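Local structure of pumilio homolog 23 (Arabidopsis thaliana, 5WZJ) at residues A[471-476]-A[509-514]; A[520-525]-A[551-556]. The protein binds RNA sequence-specifically through pumilio repeats, here a short RNA related to 18S rRNA, and probably regulates translation and mRNA stability. All coordinates share one frame; numbering follows the deposited sequence.

How the contacts relate
Both contacts lie in the C-terminal part of the pumilio superhelix, on the same side of the chain's centre, with centres about 18 Å apart. They run in series along the chain: contact 1 joins repeats 7 and 8 at the RNA, and contact 2 ties the next helix of repeat 8 to the short helix 550-555. Helices 503-514 and 518-530 connect them directly. Ile-524 CG2 packs 3.8 Å from Val-509 CG1. Arg-521 NH2 probably donates to Asp-514 O. Contact 1 holds guanines G1 and G2 of chain B through Glu-510, Glu-473 and Lys-511, whereas contact 2 stays about 12 Å from the RNA at its nearest atom.

Contact 1: residues A[471-476]-A[509-514]; sequences VIEAFL and VEKCFD. With nucleotides of chain B.
Lys-511 reaches across to Glu-473 with an extended chain, and its course from CB outward links the apolar and the polar half of the contact. Lys-511 CB stands 4.5 Å from Leu-476 CD1, at the apolar base where the same CD1 also touches Cys-512 SG. Beyond CG, which lies anti to the carbonyl carbon, Lys-511 CD packs 3.7 Å from Glu-473 CG, the two side chains crossing at about a right angle. CE passes close to Glu-473 OE1. Lys-511 NZ ends in a salt bridge to Glu-473 OE1 at 3.1 Å, approaching from above the carboxylate, 53° out of its plane, and gives a hydrogen bond to O6 of G2 in chain B. The helices, 21° from parallel with axes 10.2 Å apart, are the RNA-facing helices of adjacent pumilio repeats, 7 and 8, and each offers a glutamate to one guanine. Glu-473 takes N1 of G2 on OE1 (2.8 Å, 165° at the hydrogen) and N2 of G2 on OE2 (2.8 Å); Thr-508 also bonds OE2, helping to fix the carboxylate. Glu-510 instead uses OE1 alone for both N1 (2.9 Å) and N2 of G1, while its OE2 is bonded to Tyr-543.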
loop_
_atom_site.group_PDB
_atom_site.type_symbol
_atom_site.label_atom_id
_atom_site.label_comp_id
_atom_site.label_asym_id
_atom_site.label_seq_id
_atom_site.Cartn_x
_atom_site.Cartn_y
_atom_site.Cartn_z
ATOM N N VAL A 471 2.636 5.614 18.604
ATOM C CA VAL A 471 1.790 6.620 19.249
ATOM C C VAL A 471 2.636 7.533 20.131
ATOM O O VAL A 471 2.547 8.768 20.049
ATOM C CB VAL A 471 0.658 5.942 20.052
ATOM C CG1 VAL A 471 -0.230 6.994 20.739
ATOM C CG2 VAL A 471 -0.210 5.071 19.126
ATOM N N ILE A 472 3.473 6.933 20.988
ATOM C CA ILE A 472 4.364 7.713 21.849
ATOM C C ILE A 472 5.252 8.644 21.023
ATOM O O ILE A 472 5.425 9.824 21.362
ATOM C CB ILE A 472 5.191 6.764 22.740
ATOM C CG1 ILE A 472 4.269 6.112 23.779
ATOM C CG2 ILE A 472 6.347 7.518 23.429
ATOM C CD1 ILE A 472 4.968 5.081 24.626
ATOM N N GLU A 473 5.795 8.147 19.905
ATOM C CA GLU A 473 6.693 8.964 19.096
ATOM C C GLU A 473 5.949 10.115 18.439
ATOM O O GLU A 473 6.492 11.217 18.309
ATOM C CB GLU A 473 7.399 8.098 18.044
ATOM C CG GLU A 473 8.466 7.180 18.648
ATOM C CD GLU A 473 8.936 6.098 17.688
ATOM O OE1 GLU A 473 8.792 6.269 16.455
ATOM O OE2 GLU A 473 9.437 5.068 18.176
ATOM N N ALA A 474 4.704 9.882 18.019
ATOM C CA ALA A 474 3.917 10.974 17.461
ATOM C C ALA A 474 3.636 12.039 18.521
ATOM O O ALA A 474 3.684 13.242 18.230
ATOM C CB ALA A 474 2.610 10.432 16.869
ATOM N N PHE A 475 3.334 11.617 19.753
ATOM C CA PHE A 475 3.177 12.577 20.847
ATOM C C PHE A 475 4.462 13.364 21.092
ATOM O O PHE A 475 4.426 14.584 21.272
ATOM C CB PHE A 475 2.747 11.856 22.124
ATOM C CG PHE A 475 2.917 12.679 23.380
ATOM C CD1 PHE A 475 2.062 13.732 23.656
ATOM C CD2 PHE A 475 3.901 12.357 24.308
ATOM C CE1 PHE A 475 2.204 14.480 24.825
ATOM C CE2 PHE A 475 4.047 13.094 25.484
ATOM C CZ PHE A 475 3.204 14.169 25.728
ATOM N N LEU A 476 5.607 12.680 21.120
ATOM C CA LEU A 476 6.881 13.371 21.325
ATOM C C LEU A 476 7.161 14.396 20.230
ATOM O O LEU A 476 7.815 15.420 20.489
ATOM C CB LEU A 476 8.015 12.347 21.412
ATOM C CG LEU A 476 7.969 11.490 22.688
ATOM C CD1 LEU A 476 9.172 10.577 22.745
ATOM C CD2 LEU A 476 7.938 12.379 23.932
ATOM N N VAL A 509 13.648 4.920 22.170
ATOM C CA VAL A 509 14.760 5.374 23.008
ATOM C C VAL A 509 15.436 6.587 22.379
ATOM O O VAL A 509 15.706 7.593 23.046
ATOM C CB VAL A 509 15.766 4.231 23.239
ATOM C CG1 VAL A 509 16.990 4.749 23.988
ATOM C CG2 VAL A 509 15.107 3.092 24.004
ATOM N N GLU A 510 15.714 6.501 21.078
ATOM C CA GLU A 510 16.316 7.602 20.333
ATOM C C GLU A 510 15.507 8.882 20.457
ATOM O O GLU A 510 16.065 9.970 20.621
ATOM C CB GLU A 510 16.388 7.241 18.858
ATOM C CG GLU A 510 17.679 6.747 18.331
ATOM C CD GLU A 510 17.505 6.319 16.896
ATOM O OE1 GLU A 510 17.009 5.185 16.673
ATOM O OE2 GLU A 510 17.799 7.144 16.002
ATOM N N LYS A 511 14.191 8.781 20.271
ATOM C CA LYS A 511 13.376 9.985 20.225
ATOM C C LYS A 511 13.127 10.543 21.620
ATOM O O LYS A 511 13.014 11.762 21.780
ATOM C CB LYS A 511 12.078 9.690 19.468
ATOM C CG LYS A 511 12.396 9.178 18.061
ATOM C CD LYS A 511 11.206 9.092 17.142
ATOM C CE LYS A 511 11.626 8.527 15.779
ATOM N NZ LYS A 511 10.473 8.339 14.855
ATOM N N CYS A 512 13.071 9.681 22.634
ATOM C CA CYS A 512 13.105 10.174 24.009
ATOM C C CYS A 512 14.404 10.911 24.282
ATOM O O CYS A 512 14.398 12.036 24.800
ATOM C CB CYS A 512 12.944 9.022 24.999
ATOM S SG CYS A 512 11.283 8.324 25.073
ATOM N N PHE A 513 15.532 10.279 23.945
ATOM C CA PHE A 513 16.835 10.897 24.173
ATOM C C PHE A 513 16.900 12.280 23.537
ATOM O O PHE A 513 17.312 13.257 24.178
ATOM C CB PHE A 513 17.939 9.983 23.626
ATOM C CG PHE A 513 19.332 10.425 23.979
ATOM C CD1 PHE A 513 20.011 11.332 23.175
ATOM C CD2 PHE A 513 19.965 9.930 25.110
ATOM C CE1 PHE A 513 21.301 11.737 23.491
ATOM C CE2 PHE A 513 21.255 10.327 25.432
ATOM C CZ PHE A 513 21.923 11.233 24.619
ATOM N N ASP A 514 16.456 12.386 22.284
ATOM C CA ASP A 514 16.510 13.666 21.584
ATOM C C ASP A 514 15.661 14.734 22.262
ATOM O O ASP A 514 16.009 15.918 22.222
ATOM C CB ASP A 514 16.066 13.490 20.130
ATOM C CG ASP A 514 17.158 12.881 19.259
ATOM O OD1 ASP A 514 18.323 12.808 19.714
ATOM O OD2 ASP A 514 16.854 12.484 18.119
ATOM P P G B 2 13.318 -2.292 9.041
ATOM O OP1 G B 2 12.884 -3.437 8.200
ATOM O OP2 G B 2 13.615 -0.980 8.417
ATOM O "O5'" G B 2 12.161 -2.077 10.115
ATOM C "C5'" G B 2 11.988 -2.984 11.195
ATOM C "C4'" G B 2 10.856 -2.545 12.093
ATOM O "O4'" G B 2 11.192 -1.309 12.759
ATOM C "C3'" G B 2 9.537 -2.257 11.395
ATOM O "O3'" G B 2 8.806 -3.460 11.221
ATOM C "C2'" G B 2 8.841 -1.256 12.328
ATOM O "O2'" G B 2 8.028 -1.935 13.277
ATOM C "C1'" G B 2 10.021 -0.597 13.065
ATOM N N9 G B 2 10.217 0.835 12.766
ATOM C C8 G B 2 10.686 1.478 11.638
ATOM N N7 G B 2 10.729 2.785 11.775
ATOM C C5 G B 2 10.262 3.009 13.072
ATOM C C6 G B 2 10.069 4.208 13.813
ATOM O O6 G B 2 10.275 5.370 13.457
ATOM N N1 G B 2 9.572 3.959 15.092
ATOM C C2 G B 2 9.287 2.720 15.600
ATOM N N2 G B 2 8.821 2.672 16.852
ATOM N N3 G B 2 9.467 1.590 14.929
ATOM C C4 G B 2 9.950 1.817 13.687
ATOM O "O5'" G B 1 17.524 -1.206 8.117
ATOM C "C5'" G B 1 17.603 -2.489 8.725
ATOM C "C4'" G B 1 17.016 -2.485 10.116
ATOM O "O4'" G B 1 17.860 -1.702 11.003
ATOM C "C3'" G B 1 15.630 -1.861 10.260
ATOM O "O3'" G B 1 14.585 -2.765 9.918
ATOM C "C2'" G B 1 15.607 -1.433 11.726
ATOM O "O2'" G B 1 15.310 -2.537 12.567
ATOM C "C1'" G B 1 17.069 -1.028 11.958
ATOM N N9 G B 1 17.273 0.427 11.806
ATOM C C8 G B 1 17.512 1.126 10.641
ATOM N N7 G B 1 17.640 2.414 10.822
ATOM C C5 G B 1 17.471 2.578 12.195
ATOM C C6 G B 1 17.499 3.758 12.989
ATOM O O6 G B 1 17.688 4.926 12.617
ATOM N N1 G B 1 17.277 3.473 14.339
ATOM C C2 G B 1 17.054 2.219 14.864
ATOM N N2 G B 1 16.856 2.159 16.193
ATOM N N3 G B 1 17.026 1.109 14.132
ATOM C C4 G B 1 17.241 1.362 12.818
#

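Contact 2: residues A[520-525]-A[551-556]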
loop_
_atom_site.group_PDB
_atom_site.type_symbol
_atom_site.label_atom_id
_atom_site.label_comp_id
_atom_site.label_asym_id
_atom_site.label_seq_id
_atom_site.Cartn_x
_atom_site.Cartn_y
_atom_site.Cartn_z
ATOM N N LEU A 520 18.167 13.689 31.928
ATOM C CA LEU A 520 17.518 12.473 31.459
ATOM C C LEU A 520 18.317 11.792 30.349
ATOM O O LEU A 520 18.265 10.564 30.230
ATOM C CB LEU A 520 16.091 12.786 31.013
ATOM C CG LEU A 520 15.177 13.106 32.211
ATOM C CD1 LEU A 520 13.913 13.849 31.772
ATOM C CD2 LEU A 520 14.829 11.844 33.008
ATOM N N ARG A 521 19.065 12.555 29.549
ATOM C CA ARG A 521 19.973 11.927 28.589
ATOM C C ARG A 521 20.992 11.047 29.292
ATOM O O ARG A 521 21.282 9.933 28.839
ATOM C CB ARG A 521 20.687 12.986 27.755
ATOM C CG ARG A 521 19.791 13.604 26.720
ATOM C CD ARG A 521 20.565 14.509 25.788
ATOM N NE ARG A 521 19.663 15.161 24.856
ATOM C CZ ARG A 521 20.051 15.837 23.783
ATOM N NH1 ARG A 521 21.342 15.952 23.499
ATOM N NH2 ARG A 521 19.144 16.395 22.995
ATOM N N GLU A 522 21.534 11.529 30.409
ATOM C CA GLU A 522 22.474 10.733 31.179
ATOM C C GLU A 522 21.812 9.490 31.756
ATOM O O GLU A 522 22.404 8.404 31.747
ATOM C CB GLU A 522 23.085 11.583 32.289
ATOM C CG GLU A 522 24.143 10.847 33.054
ATOM C CD GLU A 522 24.996 11.754 33.911
ATOM O OE1 GLU A 522 24.710 12.973 33.985
ATOM O OE2 GLU A 522 25.961 11.229 34.505
ATOM N N ALA A 523 20.583 9.623 32.265
ATOM C CA ALA A 523 19.877 8.454 32.786
ATOM C C ALA A 523 19.649 7.408 31.695
ATOM O O ALA A 523 19.876 6.215 31.917
ATOM C CB ALA A 523 18.547 8.877 33.417
ATOM N N ILE A 524 19.218 7.839 30.506
ATOM C CA ILE A 524 19.039 6.901 29.396
ATOM C C ILE A 524 20.370 6.258 29.019
ATOM O O ILE A 524 20.451 5.046 28.782
ATOM C CB ILE A 524 18.407 7.610 28.183
ATOM C CG1 ILE A 524 16.953 8.001 28.466
ATOM C CG2 ILE A 524 18.493 6.711 26.933
ATOM C CD1 ILE A 524 16.418 9.025 27.469
ATOM N N ALA A 525 21.427 7.069 28.921
ATOM C CA ALA A 525 22.732 6.538 28.532
ATOM C C ALA A 525 23.224 5.522 29.550
ATOM O O ALA A 525 23.787 4.478 29.187
ATOM C CB ALA A 525 23.734 7.682 28.377
ATOM N N ASP A 551 29.771 4.520 24.255
ATOM C CA ASP A 551 31.166 4.260 24.611
ATOM C C ASP A 551 31.826 5.499 25.214
ATOM O O ASP A 551 32.566 5.396 26.199
ATOM C CB ASP A 551 31.952 3.788 23.384
ATOM C CG ASP A 551 31.574 2.382 22.944
ATOM O OD1 ASP A 551 31.058 1.607 23.774
ATOM O OD2 ASP A 551 31.809 2.053 21.764
ATOM N N GLY A 552 31.568 6.678 24.633
ATOM C CA GLY A 552 32.148 7.903 25.165
ATOM C C GLY A 552 31.608 8.265 26.537
ATOM O O GLY A 552 32.332 8.809 27.376
ATOM N N TYR A 553 30.326 7.977 26.781
ATOM C CA TYR A 553 29.760 8.179 28.109
ATOM C C TYR A 553 30.445 7.291 29.145
ATOM O O TYR A 553 30.732 7.733 30.264
ATOM C CB TYR A 553 28.247 7.913 28.097
ATOM C CG TYR A 553 27.649 7.954 29.480
ATOM C CD1 TYR A 553 27.580 9.149 30.189
ATOM C CD2 TYR A 553 27.193 6.796 30.097
ATOM C CE1 TYR A 553 27.050 9.189 31.466
ATOM C CE2 TYR A 553 26.661 6.826 31.378
ATOM C CZ TYR A 553 26.593 8.023 32.057
ATOM O OH TYR A 553 26.073 8.061 33.335
ATOM N N ALA A 554 30.714 6.031 28.793
ATOM C CA ALA A 554 31.371 5.132 29.737
ATOM C C ALA A 554 32.806 5.564 30.017
ATOM O O ALA A 554 33.256 5.537 31.170
ATOM C CB ALA A 554 31.346 3.699 29.200
ATOM N N SER A 555 33.537 5.970 28.977
ATOM C CA SER A 555 34.975 6.197 29.082
ATOM C C SER A 555 35.320 7.621 29.511
ATOM O O SER A 555 36.164 7.806 30.390
ATOM C CB SER A 555 35.656 5.854 27.750
ATOM O OG SER A 555 35.267 6.737 26.714
ATOM N N ARG A 556 34.691 8.635 28.912
ATOM C CA ARG A 556 34.923 10.039 29.270
ATOM C C ARG A 556 33.597 10.712 29.596
ATOM O O ARG A 556 33.132 11.581 28.848
ATOM C CB ARG A 556 35.624 10.808 28.145
ATOM C CG ARG A 556 36.898 10.203 27.611
ATOM C CD ARG A 556 37.951 10.102 28.686
ATOM N NE ARG A 556 38.686 11.342 28.943
ATOM C CZ ARG A 556 39.896 11.610 28.449
ATOM N NH1 ARG A 556 40.509 12.745 28.763
ATOM N NH2 ARG A 556 40.501 10.740 27.648
#
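Tyr-553 reaches from the short helix 550-555 to helix 518-530, meeting Ala-525 with its ring and Glu-522 with its hydroxyl end. The closest CA pair across the segments, Ala-525 and Tyr-553 at 7.2 Å, sets the register of the two segments.

The apolar part is a CH-pi interaction. Ala-525 CB lies over one face of the ring, 4.2 Å from the centroid of Tyr-553 and 19° off the ring normal. It is offset toward the rim, where CD2 of Tyr-553 is the atom nearest to Ala-525 CB, at 4.0 Å. With CG of the tyrosine opposite its own backbone N (chi1 173°), the ring is carried toward helix 518-530 and this methyl can meet its face.

The polar part is slight. Tyr-553 OH gives a weak hydrogen bond to Glu-522 OE2 at 3.4 Å, and that oxygen sits at the ring edge, in plane. The carboxylate itself is turned 78° from the ring. Van der Waals contact accompanies the bond, since Glu-522 CG approaches Tyr-553 CE1 to 3.7 Å.

Aromatic packing adds Trp-560 of helix 557-565, which meets the tyrosine ring edge-to-face and also touches Ala-525. The contact thus joins repeat 8 to the helices that follow it at the C-terminal end of the superhelix. Replacing Tyr-553 by an alanine would probably open a gap beside the Ala-525 methyl and leave Glu-522 without its weak hydroxyl donor.

The chemistry implies a junction that probably rests more on ring packing, a methyl over one face and an edge-to-face tryptophan, than on polar bonding, the weak bond from Tyr-553 OH to Glu-522 OE2 being likely to add little.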